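Type IV pilin structural subunit (Pseudomonas aeruginosa, PDB 3JYZ) probably polymerises, as the major structural subunit, into the helical fibre of the bacterial type IV pilus. Local coordinates at residues S91-D96 and R100-T105. Residues are numbered along the deposited sequence; the frame is centred on the assembly and turned at random. Where two conformers were deposited one is given.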
loop_
_atom_site.group_PDB
_atom_site.type_symbol
_atom_site.label_atom_id
_atom_site.label_comp_id
_atom_site.label_asym_id
_atom_site.label_seq_id
_atom_site.Cartn_x
_atom_site.Cartn_y
_atom_site.Cartn_z
ATOM N N SER A 91 -2.127 -3.762 -0.839
ATOM C CA SER A 91 -2.347 -5.077 -0.239
ATOM C C SER A 91 -1.495 -6.117 -0.962
ATOM O O SER A 91 -1.605 -6.269 -2.180
ATOM C CB SER A 91 -3.828 -5.451 -0.344
ATOM O OG SER A 91 -4.651 -4.503 0.327
ATOM N N PRO A 92 -0.629 -6.828 -0.223
ATOM C CA PRO A 92 0.282 -7.806 -0.839
ATOM C C PRO A 92 -0.256 -9.241 -0.888
ATOM O O PRO A 92 -0.988 -9.683 0.003
ATOM C CB PRO A 92 1.516 -7.764 0.068
ATOM C CG PRO A 92 0.989 -7.334 1.410
ATOM C CD PRO A 92 -0.318 -6.587 1.199
ATOM N N TYR A 93 0.139 -9.960 -1.940
ATOM C CA TYR A 93 -0.248 -11.352 -2.152
ATOM C C TYR A 93 0.957 -12.140 -2.617
ATOM O O TYR A 93 1.840 -11.606 -3.267
ATOM C CB TYR A 93 -1.337 -11.447 -3.227
ATOM C CG TYR A 93 -2.595 -10.727 -2.831
ATOM C CD1 TYR A 93 -2.684 -9.341 -2.925
ATOM C CD2 TYR A 93 -3.686 -11.425 -2.329
ATOM C CE1 TYR A 93 -3.828 -8.677 -2.536
ATOM C CE2 TYR A 93 -4.843 -10.762 -1.938
ATOM C CZ TYR A 93 -4.905 -9.384 -2.045
ATOM O OH TYR A 93 -6.056 -8.712 -1.662
ATOM N N ILE A 94 1.002 -13.421 -2.279
ATOM C CA ILE A 94 2.003 -14.289 -2.872
ATOM C C ILE A 94 1.378 -15.074 -4.008
ATOM O O ILE A 94 0.297 -15.645 -3.864
ATOM C CB ILE A 94 2.655 -15.231 -1.840
ATOM C CG1 ILE A 94 3.717 -14.461 -1.057
ATOM C CG2 ILE A 94 3.304 -16.426 -2.541
ATOM C CD1 ILE A 94 4.236 -15.167 0.151
ATOM N N ASN A 95 2.068 -15.040 -5.143
ATOM C CA ASN A 95 1.695 -15.742 -6.358
ATOM C C ASN A 95 2.586 -16.968 -6.511
ATOM O O ASN A 95 3.800 -16.839 -6.674
ATOM C CB ASN A 95 1.912 -14.798 -7.544
ATOM C CG ASN A 95 1.850 -15.506 -8.877
ATOM O OD1 ASN A 95 1.202 -16.538 -9.009
ATOM N ND2 ASN A 95 2.522 -14.944 -9.879
ATOM N N ASP A 96 1.986 -18.150 -6.446
ATOM C CA ASP A 96 2.740 -19.398 -6.565
ATOM C C ASP A 96 2.834 -19.898 -8.008
ATOM O O ASP A 96 3.292 -21.012 -8.259
ATOM C CB ASP A 96 2.139 -20.481 -5.658
ATOM C CG ASP A 96 0.792 -20.996 -6.155
ATOM O OD1 ASP A 96 0.257 -20.454 -7.142
ATOM O OD2 ASP A 96 0.265 -21.961 -5.558
ATOM N N ARG A 100 -3.168 -16.516 -6.277
ATOM C CA ARG A 100 -2.747 -15.506 -5.306
ATOM C C ARG A 100 -3.390 -15.749 -3.947
ATOM O O ARG A 100 -4.585 -16.009 -3.849
ATOM C CB ARG A 100 -3.112 -14.102 -5.779
ATOM C CG ARG A 100 -2.359 -13.632 -6.993
ATOM C CD ARG A 100 -2.665 -12.170 -7.198
ATOM N NE ARG A 100 -1.963 -11.544 -8.310
ATOM C CZ ARG A 100 -2.559 -11.117 -9.417
ATOM N NH1 ARG A 100 -3.860 -11.291 -9.571
ATOM N NH2 ARG A 100 -1.846 -10.524 -10.367
ATOM N N THR A 101 -2.582 -15.634 -2.896
ATOM C CA THR A 101 -3.068 -15.721 -1.529
ATOM C C THR A 101 -2.514 -14.528 -0.744
ATOM O O THR A 101 -1.374 -14.115 -0.966
ATOM C CB THR A 101 -2.639 -17.056 -0.877
ATOM O OG1 THR A 101 -3.009 -17.067 0.503
ATOM C CG2 THR A 101 -1.161 -17.233 -0.970
ATOM N N ALA A 102 -3.324 -13.963 0.150
ATOM C CA ALA A 102 -2.883 -12.841 0.983
ATOM C C ALA A 102 -1.517 -13.136 1.601
ATOM O O ALA A 102 -1.284 -14.239 2.094
ATOM C CB ALA A 102 -3.899 -12.554 2.078
ATOM N N LEU A 103 -0.627 -12.146 1.595
ATOM C CA LEU A 103 0.730 -12.333 2.109
ATOM C C LEU A 103 0.782 -13.023 3.468
ATOM O O LEU A 103 1.509 -13.993 3.634
ATOM C CB LEU A 103 1.465 -10.994 2.210
ATOM C CG LEU A 103 2.912 -11.070 2.695
ATOM C CD1 LEU A 103 3.785 -11.796 1.688
ATOM C CD2 LEU A 103 3.450 -9.666 2.957
ATOM N N ALA A 104 0.030 -12.513 4.439
ATOM C CA ALA A 104 0.131 -13.037 5.801
ATOM C C ALA A 104 -0.216 -14.522 5.835
ATOM O O ALA A 104 0.411 -15.298 6.547
ATOM C CB ALA A 104 -0.771 -12.260 6.743
ATOM N N THR A 105 -1.224 -14.909 5.069
ATOM C CA THR A 105 -1.645 -16.302 5.027
ATOM C C THR A 105 -0.586 -17.160 4.352
ATOM O O THR A 105 -0.219 -18.230 4.836
ATOM C CB THR A 105 -2.966 -16.407 4.274
ATOM O OG1 THR A 105 -3.929 -15.596 4.944
ATOM C CG2 THR A 105 -3.460 -17.852 4.228
#
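The phenol ring of Y93 meets the T101–A102 peptide obliquely, with CD2 of Y93 3.6 Å from the amide N of A102. CG of Y93 lies beside its own backbone N (chi1 -62°), which turns the ring across strand 100-102, and CE2 of Y93 lies loosely against A102 CB, at 4.5 Å. On the same ring, F132 adds a second aromatic group with its plane inclined by about 50°, and the hydroxyl is tied to the carbonyl of T133. R100 starts beside Y93, CB against CB, then runs extended to a guanidinium group that forms a salt bridge with D116 and a cation-pi contact with F132.

The backbone carrying these side chains is a short antiparallel hairpin, strand 87-95 with 100-102. I94 and T101 form its hydrogen-bonded pair: I94 N reaches T101 O at 2.8 Å, and the return bond from T101 N to I94 O is 3.0 Å. The pairing then passes directly into a helix. A102 occupies the N-cap position, and L103 N bonds to P92 O at 3.0 Å, approaching from above the carbonyl plane, as the chain turns away from the strand.

The side chain of L103 fits between P92 and I94. Its CG is anti to the backbone N (chi1 -178°), and its two methyls divide the work: CD2 packs on P92 CG at 3.7 Å, the side chains crossing nearly at right angles, while CD1 meets I94 CD1, also at 3.7 Å.

Strand 87-95 is shared: S91, Y93 and N95 bond through their backbones to strand 114-120, while helix 103-109, entered from the hairpin, packs A106 and V107 on I94, joining the pilin sheet to that helix.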